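Local coordinates for protein phospholethanolamine N-methyltransferase 2 (PDB 4KRI) that probably catalyses S-adenosylmethionine-dependent N-methylation of phosphoethanolamine derivatives such as phosphomonomethylethanolamine, on the nematode route to phosphocholine, at residues W207-L211 with Q239-F244; L258-L262 with T274-C278; L316-V322 with A429-Q433. All coordinates share one frame; numbering follows the deposited sequence.

Contact 1: residues W207-L211 with Q239-F244; sequences WNQNL and QAASEF
One face of the Trp207 indole carries the end of Gln239, whose amide nitrogen NE2 sits 3.1 Å above the ring plane while the methylene CG packs over the six-membered ring, 3.9 Å from its centroid, as a CH-pi contact. The amide is turned 50° from the indole. At the ring's edge, close to its plane, Glu243 OE2 approaches Trp207 CZ2 at 3.4 Å, the carboxylate standing nearly perpendicular to the indole. Gln239 reaches across because CG lies anti to its backbone N (chi1 -179°) and the chain stays extended beyond it. Its NE2 then donates to the carbonyl oxygen of Trp207 (3.0 Å), coming from above the carbonyl plane; Leu211 N, in its ordinary helical bond, reaches the same oxygen from the other face. Gln239 OE1 in turn accepts a short, straight bond from Asn210 ND2 at 2.6 Å, with the two amides nearly coplanar. Gripped at both ends, the Gln239 amide has its flip state and rotation fixed. Asn210 OD1 is taken by Arg296. Farther along, Leu211 CD1 touches Phe244 CE2 at 3.9 Å. Segments 207-211 and 239-244 cross at -71°, and helix 235-244 follows a glycine-rich turn consistent with the cofactor loop of a Rossmann-type methyltransferase, with the side chain of Asn210 about 5 Å from the bound S-adenosylhomocysteine.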
loop_
_atom_site.group_PDB
_atom_site.type_symbol
_atom_site.label_atom_id
_atom_site.label_comp_id
_atom_site.label_asym_id
_atom_site.label_seq_id
_atom_site.Cartn_x
_atom_site.Cartn_y
_atom_site.Cartn_z
ATOM N N TRP A 207 -5.578 5.369 19.098
ATOM C CA TRP A 207 -4.435 6.286 19.258
ATOM C C TRP A 207 -3.594 5.943 20.493
ATOM O O TRP A 207 -2.378 5.838 20.414
ATOM C CB TRP A 207 -4.930 7.736 19.354
ATOM C CG TRP A 207 -3.873 8.736 19.828
ATOM C CD1 TRP A 207 -3.442 8.942 21.117
ATOM C CD2 TRP A 207 -3.161 9.673 19.018
ATOM N NE1 TRP A 207 -2.492 9.932 21.145
ATOM C CE2 TRP A 207 -2.302 10.403 19.871
ATOM C CE3 TRP A 207 -3.156 9.961 17.655
ATOM C CZ2 TRP A 207 -1.448 11.398 19.398
ATOM C CZ3 TRP A 207 -2.311 10.949 17.187
ATOM C CH2 TRP A 207 -1.470 11.659 18.056
ATOM N N ASN A 208 -4.242 5.770 21.639
ATOM C CA ASN A 208 -3.498 5.514 22.864
ATOM C C ASN A 208 -2.701 4.220 22.791
ATOM O O ASN A 208 -1.584 4.139 23.305
ATOM C CB ASN A 208 -4.431 5.468 24.074
ATOM C CG ASN A 208 -4.972 6.827 24.442
ATOM O OD1 ASN A 208 -4.350 7.850 24.152
ATOM N ND2 ASN A 208 -6.125 6.848 25.102
ATOM N N GLN A 209 -3.270 3.196 22.167
ATOM C CA GLN A 209 -2.571 1.918 22.122
ATOM C C GLN A 209 -1.414 1.991 21.147
ATOM O O GLN A 209 -0.332 1.473 21.421
ATOM C CB GLN A 209 -3.500 0.769 21.739
ATOM C CG GLN A 209 -2.814 -0.594 21.748
ATOM C CD GLN A 209 -2.354 -1.023 23.142
ATOM O OE1 GLN A 209 -3.098 -0.912 24.113
ATOM N NE2 GLN A 209 -1.123 -1.530 23.238
ATOM N N ASN A 210 -1.634 2.625 20.006
ATOM C CA ASN A 210 -0.545 2.747 19.051
ATOM C C ASN A 210 0.631 3.531 19.626
ATOM O O ASN A 210 1.790 3.232 19.331
ATOM C CB ASN A 210 -1.011 3.351 17.732
ATOM C CG ASN A 210 -0.051 3.057 16.612
ATOM O OD1 ASN A 210 0.082 1.903 16.192
ATOM N ND2 ASN A 210 0.656 4.080 16.147
ATOM N N LEU A 211 0.347 4.517 20.469
ATOM C CA LEU A 211 1.433 5.286 21.069
ATOM C C LEU A 211 2.248 4.408 22.013
ATOM O O LEU A 211 3.475 4.495 22.059
ATOM C CB LEU A 211 0.894 6.504 21.823
ATOM C CG LEU A 211 1.949 7.416 22.444
ATOM C CD1 LEU A 211 2.786 8.071 21.345
ATOM C CD2 LEU A 211 1.298 8.473 23.318
ATOM N N GLN A 239 0.721 9.635 13.349
ATOM C CA GLN A 239 1.085 9.732 14.762
ATOM C C GLN A 239 2.594 9.625 14.999
ATOM O O GLN A 239 3.157 10.350 15.823
ATOM C CB GLN A 239 0.381 8.631 15.551
ATOM C CG GLN A 239 0.682 8.658 17.031
ATOM C CD GLN A 239 0.016 7.500 17.746
ATOM O OE1 GLN A 239 0.077 6.368 17.276
ATOM N NE2 GLN A 239 -0.628 7.778 18.870
ATOM N N ALA A 240 3.240 8.711 14.285
ATOM C CA ALA A 240 4.698 8.600 14.361
ATOM C C ALA A 240 5.356 9.920 13.965
ATOM O O ALA A 240 6.324 10.374 14.599
ATOM C CB ALA A 240 5.194 7.448 13.480
ATOM N N ALA A 241 4.819 10.557 12.926
ATOM C CA ALA A 241 5.367 11.823 12.482
ATOM C C ALA A 241 5.051 12.924 13.495
ATOM O O ALA A 241 5.932 13.716 13.860
ATOM C CB ALA A 241 4.828 12.197 11.104
ATOM N N SER A 242 3.806 12.995 13.955
ATOM C CA SER A 242 3.433 14.148 14.785
ATOM C C SER A 242 4.000 14.069 16.204
ATOM O O SER A 242 4.321 15.095 16.803
ATOM C CB SER A 242 1.918 14.342 14.826
ATOM O OG SER A 242 1.299 13.227 15.434
ATOM N N GLU A 243 4.146 12.859 16.725
ATOM C CA GLU A 243 4.602 12.664 18.102
ATOM C C GLU A 243 6.114 12.576 18.233
ATOM O O GLU A 243 6.681 13.035 19.227
ATOM C CB GLU A 243 3.990 11.385 18.681
ATOM C CG GLU A 243 2.516 11.498 18.999
ATOM C CD GLU A 243 2.251 12.368 20.219
ATOM O OE1 GLU A 243 2.970 12.217 21.239
ATOM O OE2 GLU A 243 1.327 13.206 20.155
ATOM N N PHE A 244 6.762 11.963 17.248
ATOM C CA PHE A 244 8.204 11.752 17.329
ATOM C C PHE A 244 8.998 12.494 16.263
ATOM O O PHE A 244 10.228 12.499 16.304
ATOM C CB PHE A 244 8.514 10.253 17.269
ATOM C CG PHE A 244 7.897 9.469 18.391
ATOM C CD1 PHE A 244 8.559 9.331 19.601
ATOM C CD2 PHE A 244 6.648 8.873 18.240
ATOM C CE1 PHE A 244 7.996 8.615 20.640
ATOM C CE2 PHE A 244 6.079 8.158 19.272
ATOM C CZ PHE A 244 6.756 8.021 20.473
#

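Contact 2: residues L258-L262 with T274-C278; sequences LAVAL and TYAVC
Helix 258-262 lies against strand 274-277 almost antiparallel, their axes 9.3 Å apart with an angle of 160° between directions. This is the helix-to-strand packing of a beta-alpha-beta unit in the Rossmann-like methyltransferase fold: strand 247-252 leads into helix 255-268, which returns over the sheet to strand 273-277. Tyr275 is the main side chain from the strand. Its CG is anti to the carbonyl carbon (chi1 -66°), and the ring stands up from the sheet beside the helix. The methyl of Ala261 rests over one face, 3.9 Å from the ring centroid and displaced toward the rim, in a CH-pi contact. Leu262 meets the same ring differently, bringing CD2 to its edge at 3.9 Å from Tyr275 CD2. Leu258, one helical turn before Leu262, spreads its two methyls: CD1 approaches the ring obliquely, while CD2 presses down onto the strand backbone, 3.4 Å from Ala276 C, and also meets Val277 CG2 at 3.6 Å. All the touching residues are buried. Just past them Cys278 touches the bound S-adenosylhomocysteine, placing this packing beside the cofactor pocket, and Met115 of helix 114-124 adds cover over Leu262 and Val277. The polar end of the tyrosine is met by water: one molecule donates to Ala261 O at 2.8 Å and lies 2.7 Å from Tyr275 OH, so it bridges the helix carbonyl and the phenol hydroxyl.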
loop_
_atom_site.group_PDB
_atom_site.type_symbol
_atom_site.label_atom_id
_atom_site.label_comp_id
_atom_site.label_asym_id
_atom_site.label_seq_id
_atom_site.Cartn_x
_atom_site.Cartn_y
_atom_site.Cartn_z
ATOM N N LEU A 258 -5.754 3.420 1.242
ATOM C CA LEU A 258 -4.822 4.506 1.004
ATOM C C LEU A 258 -5.519 5.748 0.453
ATOM O O LEU A 258 -5.060 6.868 0.673
ATOM C CB LEU A 258 -3.675 4.055 0.097
ATOM C CG LEU A 258 -2.360 4.715 0.517
ATOM C CD1 LEU A 258 -1.919 4.161 1.855
ATOM C CD2 LEU A 258 -1.271 4.546 -0.528
ATOM N N ALA A 259 -6.646 5.566 -0.238
ATOM C CA ALA A 259 -7.417 6.722 -0.687
ATOM C C ALA A 259 -7.751 7.631 0.496
ATOM O O ALA A 259 -7.708 8.867 0.374
ATOM C CB ALA A 259 -8.695 6.269 -1.375
ATOM N N VAL A 260 -8.087 7.018 1.627
ATOM C CA VAL A 260 -8.443 7.758 2.838
ATOM C C VAL A 260 -7.218 8.420 3.458
ATOM O O VAL A 260 -7.245 9.598 3.819
ATOM C CB VAL A 260 -9.096 6.845 3.876
ATOM C CG1 VAL A 260 -9.444 7.627 5.128
ATOM C CG2 VAL A 260 -10.339 6.188 3.293
ATOM N N ALA A 261 -6.140 7.659 3.573
ATOM C CA ALA A 261 -4.897 8.203 4.103
ATOM C C ALA A 261 -4.435 9.418 3.291
ATOM O O ALA A 261 -4.034 10.436 3.854
ATOM C CB ALA A 261 -3.809 7.114 4.134
ATOM N N LEU A 262 -4.511 9.304 1.962
ATOM C CA LEU A 262 -4.037 10.326 1.058
ATOM C C LEU A 262 -4.913 11.550 1.132
ATOM O O LEU A 262 -4.396 12.662 1.176
ATOM C CB LEU A 262 -3.977 9.790 -0.379
ATOM C CG LEU A 262 -2.794 8.857 -0.633
ATOM C CD1 LEU A 262 -3.067 7.973 -1.829
ATOM C CD2 LEU A 262 -1.555 9.692 -0.892
ATOM N N THR A 274 4.545 10.297 3.611
ATOM C CA THR A 274 4.241 10.004 2.209
ATOM C C THR A 274 3.685 8.577 2.149
ATOM O O THR A 274 3.863 7.812 3.094
ATOM C CB THR A 274 5.475 10.151 1.306
ATOM O OG1 THR A 274 6.523 9.290 1.785
ATOM C CG2 THR A 274 5.949 11.641 1.262
ATOM N N TYR A 275 3.014 8.235 1.052
ATOM C CA TYR A 275 2.325 6.949 0.925
ATOM C C TYR A 275 2.539 6.324 -0.456
ATOM O O TYR A 275 2.788 7.035 -1.431
ATOM C CB TYR A 275 0.822 7.151 1.130
ATOM C CG TYR A 275 0.402 7.590 2.517
ATOM C CD1 TYR A 275 0.697 6.819 3.630
ATOM C CD2 TYR A 275 -0.321 8.760 2.703
ATOM C CE1 TYR A 275 0.288 7.203 4.906
ATOM C CE2 TYR A 275 -0.736 9.154 3.980
ATOM C CZ TYR A 275 -0.416 8.384 5.065
ATOM O OH TYR A 275 -0.851 8.781 6.318
ATOM N N ALA A 276 2.440 4.993 -0.544
ATOM C CA ALA A 276 2.487 4.301 -1.842
ATOM C C ALA A 276 1.548 3.105 -1.800
ATOM O O ALA A 276 1.432 2.457 -0.760
ATOM C CB ALA A 276 3.911 3.831 -2.176
ATOM N N VAL A 277 0.843 2.841 -2.900
ATOM C CA VAL A 277 0.077 1.604 -3.007
ATOM C C VAL A 277 1.023 0.547 -3.575
ATOM O O VAL A 277 1.548 0.715 -4.675
ATOM C CB VAL A 277 -1.101 1.752 -3.985
ATOM C CG1 VAL A 277 -1.981 0.506 -3.955
ATOM C CG2 VAL A 277 -1.922 2.980 -3.647
ATOM N N CYS A 278 1.252 -0.526 -2.827
ATOM C CA CYS A 278 2.074 -1.637 -3.326
ATOM C C CYS A 278 1.983 -2.795 -2.376
ATOM O O CYS A 278 1.489 -2.653 -1.265
ATOM C CB CYS A 278 3.539 -1.227 -3.489
ATOM S SG CYS A 278 4.356 -0.675 -1.943
HETATM O O HOH W 1 -2.931 10.484 6.428
#

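Contact 3: residues L316-V322 with A429-Q433; sequences LKPGGKV and AVKPQ
The reversed strand of the class I methyltransferase sheet, 422-430, pairs antiparallel with strand 320-329, beside a type II beta turn running from Lys317 to Gly320. Val322 and Ala429 form the hydrogen-bonded pair: Val322 N donates to Ala429 O at 2.9 Å, and Ala429 N returns a bond to Val322 O at 3.0 Å. Their side chains share one face, while Lys321 and Val430, the non-hydrogen-bonded pair, lie on the other, Lys321 CE touching Val430 CG1. Beyond the two paired residues the backbones stay bonded: Lys431 N donates to Gly320 O at 2.9 Å. Gly319 N then binds Lys431 O at 2.7 Å, though bent, the donor standing above the carbonyl plane. Fully extended from chi1 178°, the Lys431 side chain runs alongside the turn, CD passing 3.7 Å from Lys317 O, to bring NZ to Leu316 O at 2.8 Å. That ammonium also bonds Tyr313 O and Asn288 OD1, tying the chain terminus to the end of helix 305-315. On the opposite face, Lys321 NZ reaches Phe217 O. Parallel strand 290-296 borders strand 320-329, and Phe364 touches Leu316 and Val322.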
loop_
_atom_site.group_PDB
_atom_site.type_symbol
_atom_site.label_atom_id
_atom_site.label_comp_id
_atom_site.label_asym_id
_atom_site.label_seq_id
_atom_site.Cartn_x
_atom_site.Cartn_y
_atom_site.Cartn_z
ATOM N N LEU A 316 16.198 -2.247 5.992
ATOM C CA LEU A 316 16.727 -1.602 7.200
ATOM C C LEU A 316 18.187 -1.226 7.045
ATOM O O LEU A 316 18.964 -1.966 6.431
ATOM C CB LEU A 316 16.597 -2.534 8.413
ATOM C CG LEU A 316 15.236 -2.658 9.083
ATOM C CD1 LEU A 316 15.233 -3.831 10.068
ATOM C CD2 LEU A 316 14.926 -1.366 9.817
ATOM N N LYS A 317 18.563 -0.081 7.615
ATOM C CA LYS A 317 19.973 0.248 7.827
ATOM C C LYS A 317 20.568 -0.755 8.813
ATOM O O LYS A 317 19.862 -1.270 9.672
ATOM C CB LYS A 317 20.088 1.670 8.407
ATOM C CG LYS A 317 19.511 2.743 7.507
ATOM C CD LYS A 317 19.250 4.078 8.238
ATOM C CE LYS A 317 20.514 4.652 8.854
ATOM N NZ LYS A 317 20.288 6.016 9.426
ATOM N N PRO A 318 21.867 -1.057 8.684
ATOM C CA PRO A 318 22.544 -1.809 9.749
ATOM C C PRO A 318 22.287 -1.122 11.093
ATOM O O PRO A 318 22.418 0.113 11.165
ATOM C CB PRO A 318 24.023 -1.679 9.375
ATOM C CG PRO A 318 24.022 -1.481 7.877
ATOM C CD PRO A 318 22.779 -0.671 7.589
ATOM N N GLY A 319 21.893 -1.886 12.108
ATOM C CA GLY A 319 21.556 -1.330 13.410
ATOM C C GLY A 319 20.104 -0.886 13.522
ATOM O O GLY A 319 19.642 -0.515 14.603
ATOM N N GLY A 320 19.379 -0.925 12.408
ATOM C CA GLY A 320 17.974 -0.529 12.393
ATOM C C GLY A 320 17.068 -1.531 13.090
ATOM O O GLY A 320 17.461 -2.671 13.346
ATOM N N LYS A 321 15.841 -1.113 13.384
ATOM C CA LYS A 321 14.949 -1.935 14.200
ATOM C C LYS A 321 13.608 -2.176 13.530
ATOM O O LYS A 321 13.033 -1.267 12.933
ATOM C CB LYS A 321 14.731 -1.282 15.571
ATOM C CG LYS A 321 13.793 -2.083 16.471
ATOM C CD LYS A 321 13.786 -1.563 17.914
ATOM C CE LYS A 321 14.873 -2.216 18.748
ATOM N NZ LYS A 321 14.933 -1.677 20.136
ATOM N N VAL A 322 13.129 -3.415 13.632
ATOM C CA VAL A 322 11.805 -3.785 13.146
ATOM C C VAL A 322 10.915 -4.053 14.350
ATOM O O VAL A 322 11.374 -4.598 15.341
ATOM C CB VAL A 322 11.867 -5.008 12.201
ATOM C CG1 VAL A 322 12.560 -6.189 12.875
ATOM C CG2 VAL A 322 10.460 -5.410 11.726
ATOM N N ALA A 429 13.102 -6.715 16.669
ATOM C CA ALA A 429 14.466 -7.199 16.479
ATOM C C ALA A 429 15.286 -6.142 15.773
ATOM O O ALA A 429 14.746 -5.143 15.272
ATOM C CB ALA A 429 14.477 -8.499 15.675
ATOM N N VAL A 430 16.593 -6.359 15.742
ATOM C CA VAL A 430 17.497 -5.401 15.119
ATOM C C VAL A 430 18.368 -6.055 14.037
ATOM O O VAL A 430 18.683 -7.252 14.107
ATOM C CB VAL A 430 18.355 -4.635 16.177
ATOM C CG1 VAL A 430 17.512 -4.224 17.362
ATOM C CG2 VAL A 430 19.478 -5.476 16.666
ATOM N N LYS A 431 18.729 -5.267 13.030
ATOM C CA LYS A 431 19.651 -5.717 11.996
ATOM C C LYS A 431 21.054 -5.485 12.522
ATOM O O LYS A 431 21.343 -4.412 13.029
ATOM C CB LYS A 431 19.441 -4.909 10.714
ATOM C CG LYS A 431 20.399 -5.282 9.580
ATOM C CD LYS A 431 19.932 -4.657 8.263
ATOM C CE LYS A 431 20.895 -4.953 7.119
ATOM N NZ LYS A 431 20.307 -4.398 5.853
ATOM N N PRO A 432 21.928 -6.504 12.435
ATOM C CA PRO A 432 23.246 -6.353 13.059
ATOM C C PRO A 432 24.054 -5.184 12.544
ATOM O O PRO A 432 23.884 -4.827 11.367
ATOM C CB PRO A 432 23.970 -7.677 12.721
ATOM C CG PRO A 432 22.979 -8.521 11.933
ATOM C CD PRO A 432 21.616 -7.912 12.137
ATOM N N GLN A 433 24.835 -4.599 13.467
ATOM C CA GLN A 433 25.917 -3.605 13.277
ATOM C C GLN A 433 25.673 -2.159 13.760
ATOM O O GLN A 433 26.479 -1.267 13.480
ATOM C CB GLN A 433 26.485 -3.625 11.862
ATOM C CG GLN A 433 27.204 -4.913 11.531
ATOM C CD GLN A 433 27.353 -5.092 10.045
ATOM O OE1 GLN A 433 27.287 -4.121 9.286
ATOM N NE2 GLN A 433 27.538 -6.335 9.612
ATOM O OXT GLN A 433 24.705 -1.833 14.448
#

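Overall arrangement
Contact 2 is the deep one, its centre about 6 Å from the centre of the chain and wholly buried, while the centres of contacts 1 and 3 lie about 20 and 23 Å out and both are partly exposed. Their chemistry follows: contact 2 is mostly apolar, methyls on a tyrosine with a single bridging water; contact 1 joins two helices through a bonded side-chain amide and an indole; contact 3 relies mainly on backbone bonds between strands. None touches another. Contacts 2 and 3 reach the same sheet through different strands, their centres 26 Å apart, whereas contact 1 joins helices near the bound S-adenosylhomocysteine, which contact 2 touches through Cys278.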